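Local coordinates for putative pachytene checkpoint protein 2 (Caenorhabditis elegans, PDB 4XGU) that hydrolyses ATP as an AAA+ protein remodeler and probably plays a key role in chromosome recombination during meiosis, at residues Phe66-Ile71 against Ile135-Ile140; Gln126-Glu131 against His195-Met200; Asn43-Lys48 against Pro355-Asp360; Gly191-Leu196 against Met246-Ile251. All coordinates share one frame; numbering follows the deposited sequence.

Contact 1: residues Phe66-Ile71 against Ile135-Ile140; sequences FEKLVI and IWENLI. With ADP (adenosine-5'-diphosphate), chain H.
Lys68 and Glu137 reach for each other from opposite directions and form a salt bridge at the protein surface. Both carboxylate oxygens lie near the ammonium: NZ of Lys68 is 3.5 Å from OE1 of Glu137 and equally far from OE2, with OE1 as the acceptor of a weak hydrogen bond. The lysine gets there by stretching out, CG anti to its N (chi1 163°) and the chain extended beyond; the glutamate bends at chi2. At this length the attraction is probably mostly electrostatic, and both residues are partly exposed, so this is the loose side of the contact. Asp133 gives the ammonium a second, weak and long ion-pair partner.

The tight part lies past the helical turn, where 135-140 reads the adenine of ADP through its backbone. Ile140 N donates to ADP N1 at 2.9 Å, a nearly straight bond (161°), and ADP N6 donates to Ile140 O at 2.8 Å. These two bonds hold the adenine at N1 and N6, while Asn138 O comes within 3.2 Å of ADP C2. The pocket thus continues directly from the turn that carries Glu137.

Around this, Glu67 and Lys68 form a classic beta bulge facing Arg16 in strand 12-16, Leu69 and Ile71 pack on helix 30-41, and Ile135 and Leu139 lie against helix 185-199, with Lys167 of a second subunit touching Ile135 and Asn138.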
# COMPACT_ATOMS: atom_id res chain seq x y z
N PHE B 66 -30.84 -56.81 5.12
CA PHE B 66 -30.22 -55.53 4.77
C PHE B 66 -31.05 -54.68 3.81
O PHE B 66 -31.97 -55.16 3.15
CB PHE B 66 -28.84 -55.78 4.16
CG PHE B 66 -28.88 -56.36 2.77
CD1 PHE B 66 -29.22 -57.68 2.57
CD2 PHE B 66 -28.56 -55.58 1.67
CE1 PHE B 66 -29.25 -58.22 1.30
CE2 PHE B 66 -28.58 -56.12 0.40
CZ PHE B 66 -28.93 -57.44 0.21
N GLU B 67 -30.69 -53.40 3.74
CA GLU B 67 -31.33 -52.46 2.83
C GLU B 67 -30.37 -52.16 1.69
O GLU B 67 -30.79 -51.86 0.57
CB GLU B 67 -31.72 -51.18 3.58
CG GLU B 67 -33.01 -50.53 3.10
CD GLU B 67 -33.52 -49.46 4.06
OE1 GLU B 67 -32.77 -48.51 4.36
OE2 GLU B 67 -34.68 -49.59 4.52
N LYS B 68 -29.08 -52.26 1.98
CA LYS B 68 -28.02 -52.01 1.00
C LYS B 68 -26.68 -52.40 1.60
O LYS B 68 -26.41 -52.14 2.77
CB LYS B 68 -28.02 -50.54 0.57
CG LYS B 68 -26.75 -50.06 -0.11
CD LYS B 68 -26.94 -48.65 -0.66
CE LYS B 68 -25.61 -47.94 -0.87
NZ LYS B 68 -25.79 -46.55 -1.37
N LEU B 69 -25.83 -53.05 0.80
CA LEU B 69 -24.50 -53.39 1.27
C LEU B 69 -23.44 -52.97 0.27
O LEU B 69 -23.69 -52.93 -0.94
CB LEU B 69 -24.40 -54.90 1.57
CG LEU B 69 -24.21 -55.88 0.41
CD1 LEU B 69 -22.74 -56.16 0.13
CD2 LEU B 69 -24.95 -57.17 0.71
N VAL B 70 -22.26 -52.64 0.78
CA VAL B 70 -21.12 -52.29 -0.04
C VAL B 70 -19.91 -53.12 0.39
O VAL B 70 -19.65 -53.26 1.58
CB VAL B 70 -20.75 -50.80 0.06
CG1 VAL B 70 -19.71 -50.43 -0.99
CG2 VAL B 70 -21.99 -49.93 -0.09
N ILE B 71 -19.20 -53.68 -0.59
CA ILE B 71 -17.94 -54.35 -0.32
C ILE B 71 -16.81 -53.64 -1.06
O ILE B 71 -16.84 -53.54 -2.29
CB ILE B 71 -17.98 -55.82 -0.73
CG1 ILE B 71 -19.05 -56.56 0.08
CG2 ILE B 71 -16.62 -56.47 -0.53
CD1 ILE B 71 -19.11 -58.04 -0.22
N ILE B 135 -23.33 -40.69 -2.81
CA ILE B 135 -22.30 -39.84 -3.39
C ILE B 135 -21.11 -40.64 -3.91
O ILE B 135 -20.76 -40.54 -5.09
CB ILE B 135 -21.79 -38.81 -2.37
CG1 ILE B 135 -22.92 -37.85 -1.99
CG2 ILE B 135 -20.61 -38.04 -2.93
CD1 ILE B 135 -22.48 -36.70 -1.12
N TRP B 136 -20.51 -41.44 -3.04
CA TRP B 136 -19.23 -42.09 -3.32
C TRP B 136 -19.24 -42.96 -4.58
O TRP B 136 -18.35 -42.84 -5.42
CB TRP B 136 -18.80 -42.94 -2.12
CG TRP B 136 -17.36 -43.35 -2.17
CD1 TRP B 136 -16.88 -44.60 -2.45
CD2 TRP B 136 -16.22 -42.52 -1.93
NE1 TRP B 136 -15.51 -44.60 -2.39
CE2 TRP B 136 -15.08 -43.33 -2.08
CE3 TRP B 136 -16.05 -41.17 -1.61
CZ2 TRP B 136 -13.78 -42.84 -1.91
CZ3 TRP B 136 -14.77 -40.68 -1.44
CH2 TRP B 136 -13.65 -41.52 -1.59
N GLU B 137 -20.24 -43.83 -4.70
CA GLU B 137 -20.30 -44.76 -5.81
C GLU B 137 -20.47 -44.05 -7.15
O GLU B 137 -20.05 -44.56 -8.19
CB GLU B 137 -21.45 -45.75 -5.62
CG GLU B 137 -21.60 -46.23 -4.20
CD GLU B 137 -22.83 -45.65 -3.53
OE1 GLU B 137 -23.91 -45.68 -4.16
OE2 GLU B 137 -22.72 -45.17 -2.39
N ASN B 138 -21.06 -42.87 -7.11
CA ASN B 138 -21.37 -42.13 -8.32
C ASN B 138 -20.27 -41.14 -8.70
O ASN B 138 -20.33 -40.51 -9.76
CB ASN B 138 -22.70 -41.40 -8.16
CG ASN B 138 -23.83 -42.35 -7.85
OD1 ASN B 138 -24.01 -43.36 -8.52
ND2 ASN B 138 -24.59 -42.04 -6.80
N LEU B 139 -19.27 -41.00 -7.83
CA LEU B 139 -18.11 -40.19 -8.15
C LEU B 139 -17.19 -40.97 -9.09
O LEU B 139 -16.79 -42.09 -8.79
CB LEU B 139 -17.37 -39.79 -6.87
CG LEU B 139 -18.06 -38.71 -6.03
CD1 LEU B 139 -17.32 -38.46 -4.74
CD2 LEU B 139 -18.20 -37.44 -6.83
N ILE B 140 -16.86 -40.36 -10.23
CA ILE B 140 -16.10 -41.04 -11.27
C ILE B 140 -14.76 -40.38 -11.58
O ILE B 140 -14.71 -39.23 -12.02
CB ILE B 140 -16.90 -41.11 -12.58
CG1 ILE B 140 -18.26 -41.76 -12.34
CG2 ILE B 140 -16.11 -41.88 -13.63
CD1 ILE B 140 -19.12 -41.85 -13.59
PB ADP H . -16.71 -28.68 -6.37
O1B ADP H . -15.59 -29.00 -7.33
O2B ADP H . -16.45 -29.16 -4.96
O3B ADP H . -17.21 -27.26 -6.45
PA ADP H . -19.04 -30.21 -5.89
O1A ADP H . -18.37 -31.29 -5.08
O2A ADP H . -19.75 -29.07 -5.21
O3A ADP H . -17.93 -29.59 -6.90
O5' ADP H . -20.10 -30.94 -6.86
C5' ADP H . -20.05 -30.80 -8.28
C4' ADP H . -21.21 -31.58 -8.88
O4' ADP H . -20.84 -32.06 -10.18
C3' ADP H . -21.57 -32.79 -8.04
O3' ADP H . -22.84 -32.59 -7.41
C2' ADP H . -21.63 -33.96 -9.00
O2' ADP H . -22.99 -34.33 -9.23
C1' ADP H . -21.01 -33.47 -10.29
N9 ADP H . -19.66 -34.07 -10.44
C8 ADP H . -18.50 -33.39 -10.40
N7 ADP H . -17.43 -34.21 -10.55
C5 ADP H . -17.91 -35.46 -10.70
C6 ADP H . -17.32 -36.80 -10.90
N6 ADP H . -15.97 -36.96 -10.98
N1 ADP H . -18.16 -37.85 -11.00
C2 ADP H . -19.50 -37.69 -10.92
N3 ADP H . -20.10 -36.51 -10.74
C4 ADP H . -19.37 -35.37 -10.62

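Contact 2: residues Gln126-Glu131 against His195-Met200; sequences QLPCVE and HLSIRM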
# COMPACT_ATOMS: atom_id res chain seq x y z
N GLN B 126 -25.53 -34.96 10.62
CA GLN B 126 -25.46 -36.17 11.43
C GLN B 126 -25.01 -37.34 10.55
O GLN B 126 -25.70 -37.70 9.59
CB GLN B 126 -26.82 -36.46 12.06
CG GLN B 126 -26.80 -37.49 13.17
CD GLN B 126 -26.07 -37.00 14.40
OE1 GLN B 126 -26.05 -35.81 14.70
NE2 GLN B 126 -25.45 -37.93 15.13
N LEU B 127 -23.87 -37.94 10.88
CA LEU B 127 -23.30 -38.98 10.02
C LEU B 127 -23.50 -40.40 10.55
O LEU B 127 -23.28 -40.66 11.74
CB LEU B 127 -21.81 -38.73 9.81
CG LEU B 127 -21.45 -37.45 9.06
CD1 LEU B 127 -19.97 -37.42 8.73
CD2 LEU B 127 -22.29 -37.33 7.80
N PRO B 128 -23.88 -41.33 9.66
CA PRO B 128 -24.14 -41.11 8.23
C PRO B 128 -25.58 -40.69 7.93
O PRO B 128 -26.51 -41.22 8.53
CB PRO B 128 -23.85 -42.47 7.61
CG PRO B 128 -24.18 -43.44 8.69
CD PRO B 128 -23.85 -42.77 10.00
N CYS B 129 -25.75 -39.74 7.01
CA CYS B 129 -27.07 -39.20 6.69
C CYS B 129 -27.60 -39.68 5.35
O CYS B 129 -26.86 -40.23 4.55
CB CYS B 129 -27.04 -37.67 6.68
SG CYS B 129 -25.82 -36.96 5.57
N VAL B 130 -28.89 -39.45 5.10
CA VAL B 130 -29.50 -39.91 3.86
C VAL B 130 -28.93 -39.19 2.65
O VAL B 130 -28.91 -39.75 1.57
CB VAL B 130 -31.04 -39.76 3.86
CG1 VAL B 130 -31.59 -40.08 5.18
CG2 VAL B 130 -31.48 -38.35 3.52
N GLU B 131 -28.43 -37.97 2.85
CA GLU B 131 -28.07 -37.11 1.74
C GLU B 131 -26.73 -37.48 1.12
O GLU B 131 -26.49 -37.24 -0.06
CB GLU B 131 -28.05 -35.65 2.19
CG GLU B 131 -29.42 -35.07 2.53
CD GLU B 131 -29.88 -35.39 3.95
OE1 GLU B 131 -29.19 -36.16 4.64
OE2 GLU B 131 -30.93 -34.85 4.37
N HIS B 195 -18.17 -42.57 4.66
CA HIS B 195 -17.58 -43.90 4.80
C HIS B 195 -16.82 -44.02 6.12
O HIS B 195 -16.97 -45.01 6.84
CB HIS B 195 -16.65 -44.21 3.62
CG HIS B 195 -17.36 -44.71 2.41
ND1 HIS B 195 -17.95 -45.96 2.35
CD2 HIS B 195 -17.58 -44.14 1.20
CE1 HIS B 195 -18.50 -46.14 1.16
NE2 HIS B 195 -18.29 -45.05 0.45
N LEU B 196 -16.02 -43.02 6.44
CA LEU B 196 -15.21 -43.05 7.65
C LEU B 196 -16.07 -43.18 8.91
O LEU B 196 -15.71 -43.89 9.84
CB LEU B 196 -14.35 -41.79 7.75
CG LEU B 196 -13.15 -41.76 6.79
CD1 LEU B 196 -12.45 -40.43 6.89
CD2 LEU B 196 -12.19 -42.90 7.10
N SER B 197 -17.21 -42.49 8.92
CA SER B 197 -18.13 -42.57 10.06
C SER B 197 -18.64 -43.99 10.27
O SER B 197 -18.87 -44.42 11.40
CB SER B 197 -19.31 -41.62 9.85
OG SER B 197 -20.08 -42.02 8.73
N ILE B 198 -18.82 -44.73 9.18
CA ILE B 198 -19.25 -46.12 9.25
C ILE B 198 -18.07 -47.04 9.57
O ILE B 198 -18.18 -47.94 10.40
CB ILE B 198 -19.92 -46.57 7.94
CG1 ILE B 198 -21.19 -45.75 7.68
CG2 ILE B 198 -20.26 -48.05 7.99
CD1 ILE B 198 -21.77 -45.97 6.31
N ARG B 199 -16.94 -46.80 8.91
CA ARG B 199 -15.73 -47.57 9.13
C ARG B 199 -15.28 -47.54 10.59
O ARG B 199 -14.82 -48.54 11.13
CB ARG B 199 -14.59 -47.05 8.25
CG ARG B 199 -14.46 -47.74 6.91
CD ARG B 199 -13.25 -48.66 6.90
NE ARG B 199 -12.52 -48.61 5.64
CZ ARG B 199 -11.21 -48.40 5.54
NH1 ARG B 199 -10.48 -48.22 6.63
NH2 ARG B 199 -10.63 -48.37 4.34
N MET B 200 -15.43 -46.37 11.22
CA MET B 200 -14.97 -46.18 12.59
C MET B 200 -16.11 -46.27 13.60
O MET B 200 -15.97 -45.84 14.74
CB MET B 200 -14.28 -44.82 12.73
CG MET B 200 -13.18 -44.55 11.72
SD MET B 200 -11.63 -45.39 12.09
CE MET B 200 -10.68 -45.00 10.62
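Ser197 has the most surface buried here, and Leu127 and Pro128 share it. Its CB lies 3.8 Å from CB of Leu127, while its OG is 4.0 Å from CB of Pro128 and equally far from CD, so the hydroxyl rests beside the proline ring with no polar bond across the contact. OG stands between the backbone N and the carbonyl carbon (chi1 64°), which turns it back along its own helix to a hydrogen bond with Gln194 O; a buried polar atom is thereby satisfied within the helix. Pro128 follows a cis peptide bond, which is consistent with two consecutive residues, Leu127 and Pro128, both directing CB toward the helix. In the alpha/beta core of the AAA+ module, strand 123-127 runs antiparallel to strand 206-212, and the helix, 185-199, is the one that starts at the P-loop; the contact is with its far end. Ile198 completes the packing: CG1 reaches CG of Pro128 at 3.9 Å, the two side chains crossing at about a right angle. Leu127 also touches Ala193 and Gln194 one turn back, and Gln194 donates through NE2 to Cys129 O, so that the chain beyond the proline is tied to the same helix.

Contact 3: residues Asn43-Lys48 against Pro355-Asp360; sequences NARNWK and PQDICD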
# COMPACT_ATOMS: atom_id res chain seq x y z
N ASN B 43 -20.54 -62.36 -6.47
CA ASN B 43 -20.65 -61.42 -7.57
C ASN B 43 -20.76 -60.01 -7.02
O ASN B 43 -21.82 -59.58 -6.59
CB ASN B 43 -21.86 -61.73 -8.46
CG ASN B 43 -21.89 -60.87 -9.72
OD1 ASN B 43 -21.67 -59.66 -9.68
ND2 ASN B 43 -22.14 -61.51 -10.86
N ALA B 44 -19.64 -59.29 -7.04
CA ALA B 44 -19.61 -57.94 -6.52
C ALA B 44 -18.53 -57.13 -7.22
O ALA B 44 -17.49 -57.66 -7.61
CB ALA B 44 -19.39 -57.96 -5.02
N ARG B 45 -18.79 -55.84 -7.38
CA ARG B 45 -17.77 -54.93 -7.88
C ARG B 45 -17.27 -54.08 -6.72
O ARG B 45 -18.04 -53.72 -5.82
CB ARG B 45 -18.33 -54.05 -9.01
CG ARG B 45 -18.61 -54.82 -10.30
CD ARG B 45 -19.36 -53.96 -11.31
NE ARG B 45 -18.67 -52.71 -11.62
CZ ARG B 45 -17.82 -52.55 -12.63
NH1 ARG B 45 -17.55 -53.57 -13.44
NH2 ARG B 45 -17.25 -51.37 -12.84
N ASN B 46 -15.98 -53.77 -6.73
CA ASN B 46 -15.35 -52.99 -5.67
C ASN B 46 -16.03 -51.64 -5.47
O ASN B 46 -16.20 -50.87 -6.42
CB ASN B 46 -13.87 -52.78 -5.99
CG ASN B 46 -13.03 -52.59 -4.74
OD1 ASN B 46 -13.38 -53.08 -3.67
ND2 ASN B 46 -11.92 -51.88 -4.87
N TRP B 47 -16.45 -51.37 -4.23
CA TRP B 47 -17.12 -50.12 -3.86
C TRP B 47 -18.44 -49.89 -4.59
O TRP B 47 -19.00 -48.79 -4.55
CB TRP B 47 -16.19 -48.93 -4.11
CG TRP B 47 -14.92 -49.03 -3.36
CD1 TRP B 47 -13.67 -49.24 -3.89
CD2 TRP B 47 -14.75 -48.93 -1.95
NE1 TRP B 47 -12.74 -49.27 -2.88
CE2 TRP B 47 -13.37 -49.09 -1.68
CE3 TRP B 47 -15.62 -48.72 -0.88
CZ2 TRP B 47 -12.85 -49.05 -0.39
CZ3 TRP B 47 -15.11 -48.68 0.41
CH2 TRP B 47 -13.74 -48.85 0.64
N LYS B 48 -18.94 -50.92 -5.26
CA LYS B 48 -20.23 -50.83 -5.94
C LYS B 48 -21.29 -51.56 -5.14
O LYS B 48 -21.19 -52.76 -4.91
CB LYS B 48 -20.13 -51.38 -7.36
CG LYS B 48 -19.96 -50.32 -8.43
CD LYS B 48 -18.87 -49.32 -8.06
CE LYS B 48 -18.87 -48.13 -9.01
NZ LYS B 48 -17.91 -47.07 -8.59
N PRO B 355 -24.25 -49.33 -24.97
CA PRO B 355 -22.90 -48.93 -24.55
C PRO B 355 -22.50 -49.55 -23.22
O PRO B 355 -23.26 -49.49 -22.25
CB PRO B 355 -23.00 -47.40 -24.44
CG PRO B 355 -24.47 -47.11 -24.38
CD PRO B 355 -25.12 -48.17 -25.20
N GLN B 356 -21.31 -50.14 -23.19
CA GLN B 356 -20.81 -50.83 -22.01
C GLN B 356 -19.66 -50.07 -21.38
O GLN B 356 -19.27 -49.01 -21.87
CB GLN B 356 -20.37 -52.25 -22.37
CG GLN B 356 -21.33 -52.99 -23.27
CD GLN B 356 -22.58 -53.44 -22.54
OE1 GLN B 356 -22.53 -53.78 -21.36
NE2 GLN B 356 -23.71 -53.45 -23.24
N ASP B 357 -19.10 -50.61 -20.30
CA ASP B 357 -17.92 -50.03 -19.68
C ASP B 357 -16.72 -50.17 -20.61
O ASP B 357 -16.44 -51.26 -21.13
CB ASP B 357 -17.63 -50.68 -18.33
CG ASP B 357 -18.72 -50.41 -17.31
OD1 ASP B 357 -19.48 -49.44 -17.50
OD2 ASP B 357 -18.82 -51.17 -16.33
N ILE B 358 -16.01 -49.07 -20.82
CA ILE B 358 -14.95 -49.00 -21.81
C ILE B 358 -13.56 -49.15 -21.17
O ILE B 358 -12.54 -48.87 -21.80
CB ILE B 358 -15.04 -47.66 -22.60
CG1 ILE B 358 -14.36 -47.75 -23.96
CG2 ILE B 358 -14.52 -46.49 -21.76
CD1 ILE B 358 -14.43 -46.47 -24.75
N CYS B 359 -13.54 -49.62 -19.93
CA CYS B 359 -12.30 -49.65 -19.15
C CYS B 359 -11.21 -50.50 -19.80
O CYS B 359 -11.45 -51.63 -20.23
CB CYS B 359 -12.58 -50.16 -17.73
SG CYS B 359 -11.42 -49.57 -16.48
N ASP B 360 -10.01 -49.92 -19.87
CA ASP B 360 -8.78 -50.60 -20.27
C ASP B 360 -8.72 -51.02 -21.74
O ASP B 360 -7.77 -51.69 -22.15
CB ASP B 360 -8.55 -51.83 -19.39
CG ASP B 360 -8.88 -51.58 -17.93
OD1 ASP B 360 -8.13 -50.83 -17.27
OD2 ASP B 360 -9.89 -52.14 -17.45
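Arg45 and Asp357 belong to two irregular loops that stay far apart, with 12.8 Å between their CA atoms at the nearest pairing; Arg45 opens a type II beta turn that Lys48 N closes on Arg45 O at 3.0 Å, with Trp47 in the left-handed region. Only the side chains of Arg45 and Asp357 bridge the gap between the two segments, coming from opposite directions. The arginine chain bends at chi3 (56°), bringing both terminal nitrogens near one carboxylate oxygen. NH2 of Arg45 is 3.8 Å from OD2 of Asp357, and NH1 is 4.0 Å from the same oxygen. The two flat groups are turned 51° from each other, and OD2 lies well out of the guanidinium plane, so no N-H points at it: this is a long salt bridge of charges alone. The other carboxylate oxygen, OD1, has a firmer mate, a salt bridge to Lys332 in helix 324-340, which probably decides how the aspartate is turned and leaves the arginine as its second positive neighbour. Little surface is covered, and Asp357 is exposed. Within the turn, Asn46 and Trp47 bond to Thr73, while Ile358 packs on helices 324-340 and 367-378. The pair thus spans the Pch2 N-terminal domain and the C-terminal lid of the AAA+ module, a surface bridge within one subunit of the hexamer.

Contact 4: residues Gly191-Leu196 against Met246-Ile251; sequences GLAQHL and MVFVLI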
# COMPACT_ATOMS: atom_id res chain seq x y z
N GLY B 191 -18.62 -37.73 0.83
CA GLY B 191 -18.63 -39.18 0.74
C GLY B 191 -17.55 -39.82 1.59
O GLY B 191 -17.76 -40.89 2.17
N LEU B 192 -16.40 -39.16 1.66
CA LEU B 192 -15.28 -39.65 2.46
C LEU B 192 -15.64 -39.72 3.94
O LEU B 192 -15.39 -40.73 4.60
CB LEU B 192 -14.06 -38.76 2.25
CG LEU B 192 -12.87 -39.03 3.17
CD1 LEU B 192 -12.33 -40.43 2.96
CD2 LEU B 192 -11.80 -37.98 2.93
N ALA B 193 -16.23 -38.64 4.44
CA ALA B 193 -16.69 -38.60 5.82
C ALA B 193 -17.83 -39.60 6.06
O ALA B 193 -17.96 -40.14 7.16
CB ALA B 193 -17.15 -37.19 6.17
N GLN B 194 -18.64 -39.83 5.03
CA GLN B 194 -19.74 -40.79 5.14
C GLN B 194 -19.19 -42.19 5.41
O GLN B 194 -19.69 -42.91 6.28
CB GLN B 194 -20.58 -40.79 3.86
CG GLN B 194 -21.80 -41.72 3.90
CD GLN B 194 -23.01 -41.07 4.56
OE1 GLN B 194 -22.91 -40.02 5.19
NE2 GLN B 194 -24.17 -41.71 4.41
N HIS B 195 -18.17 -42.57 4.66
CA HIS B 195 -17.58 -43.90 4.80
C HIS B 195 -16.82 -44.02 6.12
O HIS B 195 -16.97 -45.01 6.84
CB HIS B 195 -16.65 -44.21 3.62
CG HIS B 195 -17.36 -44.71 2.41
ND1 HIS B 195 -17.95 -45.96 2.35
CD2 HIS B 195 -17.58 -44.14 1.20
CE1 HIS B 195 -18.50 -46.14 1.16
NE2 HIS B 195 -18.29 -45.05 0.45
N LEU B 196 -16.02 -43.02 6.44
CA LEU B 196 -15.21 -43.05 7.65
C LEU B 196 -16.07 -43.18 8.91
O LEU B 196 -15.71 -43.89 9.84
CB LEU B 196 -14.35 -41.79 7.75
CG LEU B 196 -13.15 -41.76 6.79
CD1 LEU B 196 -12.45 -40.43 6.89
CD2 LEU B 196 -12.19 -42.90 7.10
N MET B 246 -16.59 -38.53 16.67
CA MET B 246 -15.69 -37.87 15.74
C MET B 246 -16.41 -36.76 14.99
O MET B 246 -17.56 -36.92 14.58
CB MET B 246 -15.07 -38.87 14.76
CG MET B 246 -16.03 -39.50 13.77
SD MET B 246 -15.27 -40.86 12.85
CE MET B 246 -13.72 -40.12 12.34
N VAL B 247 -15.74 -35.62 14.84
CA VAL B 247 -16.33 -34.48 14.15
C VAL B 247 -15.57 -34.19 12.86
O VAL B 247 -14.34 -34.30 12.80
CB VAL B 247 -16.39 -33.23 15.06
CG1 VAL B 247 -16.71 -33.63 16.49
CG2 VAL B 247 -15.09 -32.45 15.02
N PHE B 248 -16.31 -33.85 11.81
CA PHE B 248 -15.72 -33.50 10.53
C PHE B 248 -15.99 -32.03 10.23
O PHE B 248 -17.12 -31.56 10.35
CB PHE B 248 -16.29 -34.37 9.41
CG PHE B 248 -15.83 -35.79 9.44
CD1 PHE B 248 -16.51 -36.74 10.19
CD2 PHE B 248 -14.72 -36.19 8.72
CE1 PHE B 248 -16.09 -38.06 10.22
CE2 PHE B 248 -14.29 -37.50 8.75
CZ PHE B 248 -14.98 -38.44 9.49
N VAL B 249 -14.95 -31.30 9.84
CA VAL B 249 -15.13 -29.91 9.48
C VAL B 249 -14.80 -29.69 8.01
O VAL B 249 -13.65 -29.83 7.59
CB VAL B 249 -14.26 -28.98 10.34
CG1 VAL B 249 -14.42 -27.54 9.88
CG2 VAL B 249 -14.63 -29.13 11.81
N LEU B 250 -15.82 -29.36 7.23
CA LEU B 250 -15.63 -29.07 5.82
C LEU B 250 -15.62 -27.56 5.59
O LEU B 250 -16.46 -26.84 6.12
CB LEU B 250 -16.73 -29.73 4.98
CG LEU B 250 -16.71 -29.40 3.48
CD1 LEU B 250 -15.40 -29.86 2.86
CD2 LEU B 250 -17.89 -30.03 2.77
N ILE B 251 -14.65 -27.10 4.80
CA ILE B 251 -14.53 -25.68 4.48
C ILE B 251 -14.47 -25.48 2.97
O ILE B 251 -13.52 -25.91 2.32
CB ILE B 251 -13.29 -25.06 5.15
CG1 ILE B 251 -13.39 -25.22 6.67
CG2 ILE B 251 -13.15 -23.60 4.77
CD1 ILE B 251 -12.09 -24.98 7.40
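Ala193 sits squarely over one face of the Phe248 ring: its CB is 3.7 Å from the ring centroid and only 14° off the normal, a CH-pi contact. Leu196, one turn further along the helix, crosses the phenylalanine at about a right angle; its CB approaches CZ of Phe248 obliquely at 3.8 Å, and its CD1 is 3.9 Å from CE2. The ring takes this place with CG anti to its carbonyl carbon (chi1 -71°), standing out from the strand to the helix. Segments 191-196 and 246-251, on helix 185-199 and strand 245-251, run antiparallel, their axes at 176° and 10.2 Å apart at closest approach, as expected of a helix packed on the parallel strands of a P-loop alpha/beta core. The strand, whose sequence is consistent with the Walker B strand of AAA+ proteins, lies between strands 206-212 and 293-299. With an alanine in place of Phe248, Ala193 would probably lose the ring face under its CB and Leu196 its apolar partner, opening a gap between helix and strand. Met246 adds a looser touch, its SD 4.3 Å from Leu196 O. Leu196 also packs on Val153 of helix 145-161, and Phe248 on Met209 and Leu294 of the neighbouring strands.

Contacts 2 and 4 lie closest, about 8 Å between centres, and share His195 and Leu196: helix 185-199 meets the antiparallel strand 123-127 in one and the parallel strand 245-251 of the same sheet in the other. The centre of contact 1 lies about 12 Å from that of contact 2, where Trp136 meets His195 edge-to-face, and about 13 Å from that of contact 3, whose Trp47 N probably hydrogen-bonds to Ile71 O. Along the chain, contact 3 encloses all the others; contacts 1 and 2 cross, and contact 4 follows contact 1. Together they link the N-terminal domain to the ATPase core and, by contact 3's long ion pair, to the lid, while contact 1 also carries the adenine-binding backbone.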